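Local coordinates for SusD superfamily protein (PDB 3HDX), which probably binds polysaccharides at the outer membrane of a gut Bacteroides as a SusD-family protein, at residues Y124-W129 with Q153-Y158; D298-I303 with Y323-L328; S385-I390 with I413-E418. All coordinates share one frame; numbering follows the deposited sequence. Where two conformers were deposited one is given.

Contact 1 of 3, residues Y124-W129 with Q153-Y158; sequences YMVRIW and QTVLSY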
# COMPACT_ATOMS: atom_id res chain seq x y z
N TYR A 124 -0.55 6.95 -5.39
CA TYR A 124 0.54 6.65 -4.46
C TYR A 124 1.50 7.83 -4.33
O TYR A 124 1.90 8.22 -3.25
CB TYR A 124 1.25 5.34 -4.89
CG TYR A 124 2.05 4.70 -3.79
CD1 TYR A 124 3.36 5.12 -3.54
CD2 TYR A 124 1.52 3.66 -3.00
CE1 TYR A 124 4.13 4.53 -2.58
CE2 TYR A 124 2.27 3.05 -2.02
CZ TYR A 124 3.59 3.51 -1.81
OH TYR A 124 4.35 2.92 -0.85
N MSE A 125 1.82 8.43 -5.47
CA MSE A 125 2.77 9.53 -5.50
C MSE A 125 2.12 10.82 -4.95
O MSE A 125 2.80 11.64 -4.32
CB MSE A 125 3.45 9.68 -6.87
CG MSE A 125 2.59 10.33 -7.90
SE MSE A 125 3.36 10.34 -9.66
CE MSE A 125 5.05 11.22 -9.21
N VAL A 126 0.82 11.01 -5.17
CA VAL A 126 0.09 12.17 -4.60
C VAL A 126 0.09 12.13 -3.08
O VAL A 126 0.26 13.18 -2.42
CB VAL A 126 -1.34 12.33 -5.20
CG1 VAL A 126 -2.26 13.21 -4.30
CG2 VAL A 126 -1.22 12.82 -6.67
N ARG A 127 -0.00 10.93 -2.49
CA ARG A 127 0.06 10.86 -1.03
C ARG A 127 1.44 11.28 -0.51
O ARG A 127 1.54 11.81 0.61
CB ARG A 127 -0.21 9.47 -0.50
CG ARG A 127 -1.63 8.96 -0.74
CD ARG A 127 -1.90 7.75 0.16
NE ARG A 127 -0.94 6.68 -0.07
CZ ARG A 127 -1.04 5.46 0.45
NH1 ARG A 127 -2.05 5.11 1.23
NH2 ARG A 127 -0.12 4.57 0.17
N ILE A 128 2.49 11.02 -1.31
CA ILE A 128 3.87 11.31 -0.91
C ILE A 128 4.26 12.78 -1.11
O ILE A 128 4.79 13.40 -0.19
CB ILE A 128 4.88 10.34 -1.62
CG1 ILE A 128 4.66 8.90 -1.14
CG2 ILE A 128 6.32 10.75 -1.39
CD1 ILE A 128 5.45 7.87 -1.88
N TRP A 129 4.01 13.30 -2.30
CA TRP A 129 4.46 14.63 -2.70
C TRP A 129 3.37 15.69 -2.79
O TRP A 129 3.67 16.87 -2.81
CB TRP A 129 5.21 14.57 -4.06
CG TRP A 129 6.55 13.93 -3.99
CD1 TRP A 129 7.73 14.51 -3.57
CD2 TRP A 129 6.89 12.60 -4.38
NE1 TRP A 129 8.75 13.60 -3.65
CE2 TRP A 129 8.26 12.42 -4.15
CE3 TRP A 129 6.15 11.52 -4.89
CZ2 TRP A 129 8.90 11.22 -4.40
CZ3 TRP A 129 6.79 10.32 -5.12
CH2 TRP A 129 8.14 10.18 -4.89
N GLN A 153 -5.72 17.54 -6.30
CA GLN A 153 -7.13 17.21 -6.54
C GLN A 153 -7.37 16.84 -8.01
O GLN A 153 -8.11 15.88 -8.32
CB GLN A 153 -8.05 18.35 -6.13
CG GLN A 153 -9.52 17.99 -6.14
CD GLN A 153 -10.37 19.10 -5.56
OE1 GLN A 153 -9.91 20.21 -5.30
NE2 GLN A 153 -11.63 18.80 -5.38
N THR A 154 -6.75 17.60 -8.92
CA THR A 154 -6.87 17.33 -10.36
C THR A 154 -6.28 15.97 -10.73
O THR A 154 -6.85 15.22 -11.52
CB THR A 154 -6.22 18.47 -11.15
OG1 THR A 154 -6.86 19.70 -10.74
CG2 THR A 154 -6.36 18.26 -12.65
N VAL A 155 -5.13 15.65 -10.12
CA VAL A 155 -4.48 14.37 -10.38
C VAL A 155 -5.37 13.23 -9.86
O VAL A 155 -5.56 12.21 -10.54
CB VAL A 155 -3.07 14.32 -9.75
CG1 VAL A 155 -2.46 12.98 -9.95
CG2 VAL A 155 -2.16 15.45 -10.31
N LEU A 156 -5.93 13.39 -8.67
CA LEU A 156 -6.79 12.33 -8.12
C LEU A 156 -8.07 12.18 -8.94
O LEU A 156 -8.57 11.07 -9.12
CB LEU A 156 -7.06 12.60 -6.64
CG LEU A 156 -5.81 12.49 -5.75
CD1 LEU A 156 -6.19 12.79 -4.29
CD2 LEU A 156 -5.13 11.11 -5.86
N SER A 157 -8.62 13.28 -9.45
CA SER A 157 -9.81 13.16 -10.31
C SER A 157 -9.48 12.38 -11.60
O SER A 157 -10.30 11.57 -12.06
CB SER A 157 -10.37 14.53 -10.72
OG SER A 157 -10.92 15.20 -9.62
N TYR A 158 -8.29 12.59 -12.14
CA TYR A 158 -7.83 11.80 -13.30
C TYR A 158 -7.71 10.31 -12.89
O TYR A 158 -8.26 9.42 -13.60
CB TYR A 158 -6.47 12.34 -13.81
CG TYR A 158 -5.79 11.48 -14.84
CD1 TYR A 158 -6.17 11.51 -16.17
CD2 TYR A 158 -4.77 10.61 -14.46
CE1 TYR A 158 -5.53 10.77 -17.12
CE2 TYR A 158 -4.10 9.87 -15.40
CZ TYR A 158 -4.50 9.93 -16.74
OH TYR A 158 -3.84 9.17 -17.66

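Contact 2 of 3, residues D298-I303 with Y323-L328; sequences DSLFSI and YYVQNL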
# COMPACT_ATOMS: atom_id res chain seq x y z
N ASP A 298 8.36 -0.70 25.34
CA ASP A 298 7.50 0.42 25.77
C ASP A 298 6.41 0.69 24.73
O ASP A 298 5.24 0.88 25.08
CB ASP A 298 8.30 1.69 26.07
CG ASP A 298 9.13 1.60 27.35
OD1 ASP A 298 8.99 0.63 28.15
OD2 ASP A 298 9.92 2.54 27.57
N SER A 299 6.79 0.68 23.45
CA SER A 299 5.80 0.86 22.41
C SER A 299 4.79 -0.30 22.38
O SER A 299 3.58 -0.09 22.30
CB SER A 299 6.43 1.04 21.04
OG SER A 299 7.11 2.28 20.97
N LEU A 300 5.29 -1.53 22.46
CA LEU A 300 4.43 -2.70 22.40
C LEU A 300 3.38 -2.69 23.49
O LEU A 300 2.20 -2.98 23.22
CB LEU A 300 5.27 -3.98 22.50
CG LEU A 300 6.07 -4.32 21.24
CD1 LEU A 300 7.10 -5.43 21.59
CD2 LEU A 300 5.17 -4.74 20.05
N PHE A 301 3.80 -2.34 24.70
CA PHE A 301 2.88 -2.35 25.83
C PHE A 301 1.93 -1.18 25.83
O PHE A 301 0.89 -1.28 26.46
CB PHE A 301 3.61 -2.58 27.15
CG PHE A 301 4.23 -3.95 27.23
CD1 PHE A 301 3.44 -5.09 27.21
CD2 PHE A 301 5.60 -4.13 27.36
CE1 PHE A 301 3.99 -6.36 27.29
CE2 PHE A 301 6.16 -5.43 27.43
CZ PHE A 301 5.35 -6.53 27.38
N SER A 302 2.25 -0.11 25.09
CA SER A 302 1.37 1.05 24.96
C SER A 302 0.31 0.78 23.88
O SER A 302 -0.86 1.13 24.04
CB SER A 302 2.18 2.31 24.57
OG SER A 302 3.06 2.69 25.61
N ILE A 303 0.73 0.15 22.79
CA ILE A 303 -0.12 -0.10 21.61
C ILE A 303 -1.06 -1.28 21.77
O ILE A 303 -2.23 -1.18 21.39
CB ILE A 303 0.75 -0.30 20.35
CG1 ILE A 303 1.51 1.02 20.05
CG2 ILE A 303 -0.13 -0.69 19.15
CD1 ILE A 303 2.62 0.91 19.02
N TYR A 323 3.26 -13.60 17.89
CA TYR A 323 3.07 -13.63 16.42
C TYR A 323 3.72 -12.45 15.67
O TYR A 323 4.15 -12.63 14.54
CB TYR A 323 1.61 -13.80 16.03
CG TYR A 323 1.17 -15.24 16.09
CD1 TYR A 323 1.55 -16.14 15.09
CD2 TYR A 323 0.34 -15.71 17.10
CE1 TYR A 323 1.15 -17.49 15.12
CE2 TYR A 323 -0.07 -17.06 17.13
CZ TYR A 323 0.33 -17.93 16.13
OH TYR A 323 -0.08 -19.26 16.18
N TYR A 324 3.83 -11.30 16.31
CA TYR A 324 4.50 -10.14 15.70
C TYR A 324 5.95 -9.94 16.05
O TYR A 324 6.67 -9.31 15.28
CB TYR A 324 3.77 -8.86 16.07
CG TYR A 324 2.61 -8.43 15.18
CD1 TYR A 324 1.94 -9.31 14.32
CD2 TYR A 324 2.16 -7.11 15.25
CE1 TYR A 324 0.89 -8.88 13.53
CE2 TYR A 324 1.12 -6.68 14.49
CZ TYR A 324 0.48 -7.55 13.62
OH TYR A 324 -0.55 -7.17 12.81
N VAL A 325 6.37 -10.42 17.23
CA VAL A 325 7.68 -10.07 17.77
C VAL A 325 8.40 -11.29 18.39
O VAL A 325 7.80 -12.09 19.10
CB VAL A 325 7.49 -8.98 18.87
CG1 VAL A 325 8.82 -8.55 19.45
CG2 VAL A 325 6.75 -7.75 18.30
N GLN A 326 9.69 -11.36 18.15
CA GLN A 326 10.57 -12.39 18.72
C GLN A 326 11.65 -11.73 19.57
O GLN A 326 11.83 -10.51 19.56
CB GLN A 326 11.19 -13.24 17.62
CG GLN A 326 10.21 -14.25 17.03
CD GLN A 326 10.82 -15.09 15.95
OE1 GLN A 326 12.03 -15.35 15.94
NE2 GLN A 326 9.97 -15.61 15.09
N ASN A 327 12.37 -12.57 20.33
CA ASN A 327 13.45 -12.08 21.19
C ASN A 327 12.97 -11.13 22.26
O ASN A 327 13.63 -10.11 22.58
CB ASN A 327 14.60 -11.46 20.38
CG ASN A 327 15.21 -12.38 19.39
OD1 ASN A 327 14.92 -13.57 19.35
ND2 ASN A 327 16.11 -11.83 18.59
N LEU A 328 11.81 -11.46 22.85
CA LEU A 328 11.24 -10.60 23.91
C LEU A 328 12.08 -10.53 25.21
O LEU A 328 11.87 -9.65 26.04
CB LEU A 328 9.78 -10.97 24.17
CG LEU A 328 8.83 -10.55 23.02
CD1 LEU A 328 7.49 -11.35 23.04
CD2 LEU A 328 8.60 -9.04 23.07

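Contact 3 of 3, residues S385-I390 with I413-E418; sequences SYLNMI and IAEIFE. With EDO (1,2-ethanediol), chain E.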
# COMPACT_ATOMS: atom_id res chain seq x y z
N SER A 385 -19.89 -2.94 13.95
CA SER A 385 -19.91 -4.33 13.47
C SER A 385 -18.66 -4.66 12.64
O SER A 385 -18.10 -5.71 12.80
CB SER A 385 -21.17 -4.67 12.68
OG SER A 385 -21.20 -3.98 11.47
N TYR A 386 -18.19 -3.71 11.83
CA TYR A 386 -16.99 -3.92 10.99
C TYR A 386 -15.71 -3.96 11.84
O TYR A 386 -14.85 -4.79 11.61
CB TYR A 386 -16.94 -2.88 9.87
CG TYR A 386 -18.16 -3.05 8.99
CD1 TYR A 386 -18.30 -4.17 8.19
CD2 TYR A 386 -19.19 -2.11 9.00
CE1 TYR A 386 -19.47 -4.37 7.40
CE2 TYR A 386 -20.32 -2.28 8.24
CZ TYR A 386 -20.46 -3.41 7.44
OH TYR A 386 -21.64 -3.54 6.72
N LEU A 387 -15.60 -3.06 12.80
CA LEU A 387 -14.50 -3.09 13.77
C LEU A 387 -14.45 -4.45 14.47
O LEU A 387 -13.38 -5.06 14.58
CB LEU A 387 -14.68 -1.98 14.82
CG LEU A 387 -13.59 -1.92 15.91
CD1 LEU A 387 -12.16 -1.82 15.32
CD2 LEU A 387 -13.86 -0.80 16.92
N ASN A 388 -15.61 -4.92 14.94
CA ASN A 388 -15.67 -6.21 15.63
C ASN A 388 -15.23 -7.40 14.80
O ASN A 388 -14.68 -8.35 15.35
CB ASN A 388 -17.06 -6.46 16.25
CG ASN A 388 -17.29 -5.68 17.53
OD1 ASN A 388 -16.32 -5.34 18.24
ND2 ASN A 388 -18.54 -5.41 17.86
N MSE A 389 -15.46 -7.35 13.48
CA MSE A 389 -15.01 -8.43 12.60
C MSE A 389 -13.51 -8.66 12.71
O MSE A 389 -13.03 -9.82 12.72
CB MSE A 389 -15.38 -8.18 11.14
CG MSE A 389 -16.82 -8.25 10.87
SE MSE A 389 -17.23 -7.87 9.02
CE MSE A 389 -19.15 -7.69 9.29
N ILE A 390 -12.76 -7.56 12.79
CA ILE A 390 -11.31 -7.64 12.91
C ILE A 390 -10.93 -8.06 14.34
O ILE A 390 -10.13 -9.00 14.53
CB ILE A 390 -10.66 -6.31 12.52
CG1 ILE A 390 -11.17 -5.84 11.09
CG2 ILE A 390 -9.13 -6.45 12.76
CD1 ILE A 390 -11.22 -6.82 10.00
N ILE A 413 -13.80 6.57 16.39
CA ILE A 413 -12.81 6.85 15.31
C ILE A 413 -11.39 6.59 15.81
O ILE A 413 -10.64 5.86 15.16
CB ILE A 413 -12.94 8.28 14.74
CG1 ILE A 413 -14.23 8.43 13.95
CG2 ILE A 413 -11.68 8.66 13.87
CD1 ILE A 413 -14.61 9.91 13.71
N ALA A 414 -11.07 7.09 17.00
CA ALA A 414 -9.71 6.91 17.53
C ALA A 414 -9.41 5.40 17.67
O ALA A 414 -8.32 4.93 17.31
CB ALA A 414 -9.51 7.68 18.85
N GLU A 415 -10.38 4.63 18.17
CA GLU A 415 -10.18 3.19 18.34
C GLU A 415 -10.03 2.41 17.02
O GLU A 415 -9.20 1.50 16.93
CB GLU A 415 -11.24 2.56 19.25
CG GLU A 415 -11.03 1.09 19.54
CD GLU A 415 -9.70 0.76 20.20
OE1 GLU A 415 -9.07 1.64 20.85
OE2 GLU A 415 -9.30 -0.41 20.05
N ILE A 416 -10.79 2.80 16.01
CA ILE A 416 -10.64 2.22 14.66
C ILE A 416 -9.20 2.44 14.18
O ILE A 416 -8.57 1.51 13.65
CB ILE A 416 -11.63 2.81 13.66
CG1 ILE A 416 -13.07 2.38 14.01
CG2 ILE A 416 -11.31 2.34 12.22
CD1 ILE A 416 -14.18 3.16 13.37
N PHE A 417 -8.67 3.67 14.38
CA PHE A 417 -7.25 3.91 14.02
C PHE A 417 -6.25 3.11 14.87
O PHE A 417 -5.23 2.70 14.35
CB PHE A 417 -6.94 5.39 13.94
CG PHE A 417 -7.44 5.98 12.68
CD1 PHE A 417 -6.74 5.77 11.49
CD2 PHE A 417 -8.63 6.71 12.63
CE1 PHE A 417 -7.21 6.31 10.29
CE2 PHE A 417 -9.07 7.22 11.44
CZ PHE A 417 -8.39 7.02 10.27
N GLU A 418 -6.55 2.84 16.15
CA GLU A 418 -5.67 1.98 16.95
C GLU A 418 -5.73 0.55 16.44
O GLU A 418 -4.74 -0.15 16.48
CB GLU A 418 -6.03 2.02 18.44
CG GLU A 418 -5.80 3.37 19.06
CD GLU A 418 -4.38 3.92 18.88
OE1 GLU A 418 -3.43 3.16 19.09
OE2 GLU A 418 -4.24 5.13 18.54
C1 EDO E . -2.82 7.97 17.45
O1 EDO E . -2.60 6.62 17.00
C2 EDO E . -1.84 8.33 18.53
O2 EDO E . -0.52 8.26 17.99

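Contact 1 of 3, residues Y124-W129 with Q153-Y158
Val-126 sets one methyl against Val-155 and the other against Leu-156, and together these three buried side chains carry the contact. The closest approach is between Val-126 CG2 and Val-155 CG1, at 3.5 Å, where the two valines slide past each other in opposite directions. On the other branch, Val-126 CG1 lies 3.9 Å from Leu-156 CD2 and 4.0 Å from Leu-156 CD1, so this single methyl meets both ends of the leucine fork. The division follows from the rotation of Val-126: CG1 stands opposite the backbone N (chi1 161°), which leaves CG2 beside that N and facing Val-155. Leu-156 does not aim its CB at the opposing helix, yet its CG, set beside its own N, brings the fork inward. The segments belong to helices 104-129 and 152-169, which run roughly antiparallel here, with 7.7 Å between Val-126 CA and Val-155 CA. An antiparallel pair of consecutive helices packed in this way is consistent with the tetratricopeptide-like scaffold of SusD proteins. Cutting Val-126 back to an alanine would probably open a gap against Val-155 CG1 and loosen the hold on the Leu-156 fork, since CG1 and CG2 make the nearest approaches. Other faces of helix 104-129 turn to different partners: Arg-127 makes a cation-pi contact with Tyr-432, and Trp-129 meets Trp-75 edge to face. Within that helix, Ile-128 CG2 sits 3.5 Å above the ring plane of Trp-129, over its centre.

Contact 2 of 3, residues D298-I303 with Y323-L328
Leu-300 and Val-325 reach toward each other tip to tip, and their methyl groups form the main apolar contact. Leu-300 CD2 approaches Val-325 CG2 to 3.8 Å, while Leu-300 CD1 lies 4.0 Å from the same Val-325 CG2, so one valine methyl rests against both ends of the leucine fork. The second apolar contact is looser: Leu-300 CD1 also meets Leu-328 CD2, at 4.2 Å. Val-325 turns CG1 opposite its backbone N (chi1 -179°), which leaves CG2 beside that N, facing Leu-300. With 9.3 Å between Leu-300 CA and Val-325 CA, the backbones stay well apart and the side chains span the distance.

Polar interactions lie around this apolar centre. Leu-328 O accepts a hydrogen bond from Lys-297 NZ, a second tie between the loop and the start of helix 297-303. Tyr-324 OH bonds to the backbone O of Arg-422, whose guanidinium group in turn holds Ile-303 O.

In the fold, the short helix 297-303 thus packs on strand 325-326, which pairs antiparallel with strand 334-335, while Tyr-323 and Tyr-324 touch helix 237-241.

Contact 3 of 3, residues S385-I390 with I413-E418
Leu-387 first meets the segment 413-418 at Glu-415, where its CD2 lies 4.3 Å from Glu-415 CG. This is a contact with the aliphatic part of the acid. Glu-415 sets CG opposite its backbone N (chi1 -176°), which presents that methylene to the leucine, and its carboxylate is committed to another partner: OE2 forms a salt bridge with Arg-422, supplemented by a long, weak ion pair with Arg-391. One residue on, Ile-416 takes the rest of the fork: Leu-387 CD2 is 4.4 Å from Ile-416 CG1, and Leu-387 CD1 is equally far from Ile-416 CA, so the leucine touches backbone as well as side chain. The 6.6 Å separation of Leu-387 CA and Ile-416 CA shows how near the helices come. At Glu-418, farther along the same helix, the side chain bends at chi2 and its OE2 accepts a hydrogen bond of 2.7 Å from O1 of a bound 1,2-ethanediol, probably from the crystallisation liquor, with an angle of about 138° at OE2 between CD and O1. That diol is also bonded to Arg-430, and Glu-418 OE1 forms a salt bridge with Arg-421, so the two carboxylate oxygens have separate partners. Leu-387 further touches Leu-412 and Glu-419; with Glu-415 and Ile-416 these complete a four-residue pocket spaced i, i+3, i+4 and i+7. A leucine seated in that way is a knobs-into-holes insertion, here joining helices 380-391 and 409-423, whose segments at this point run nearly parallel, within the helical SusD fold.

The three contacts follow one another along the chain, each closing before the next opens, and none touches another. Contact 1 and contact 2 lie on opposite sides of the chain's centre, with their own centres 35 Å apart. Contacts 2 and 3 are closer neighbours: their centres are 20 Å apart and their nearest atoms about 5 Å. Arg-422 bridges them, joining Glu-415 of contact 3 to Ile-303 and Tyr-324 of contact 2. Between contacts 1 and 3 the nearest atoms are about 10 Å apart. The bound ethanediols adjoin contact 3 and probably come from the crystallisation liquor, so they do not by themselves locate a polysaccharide site.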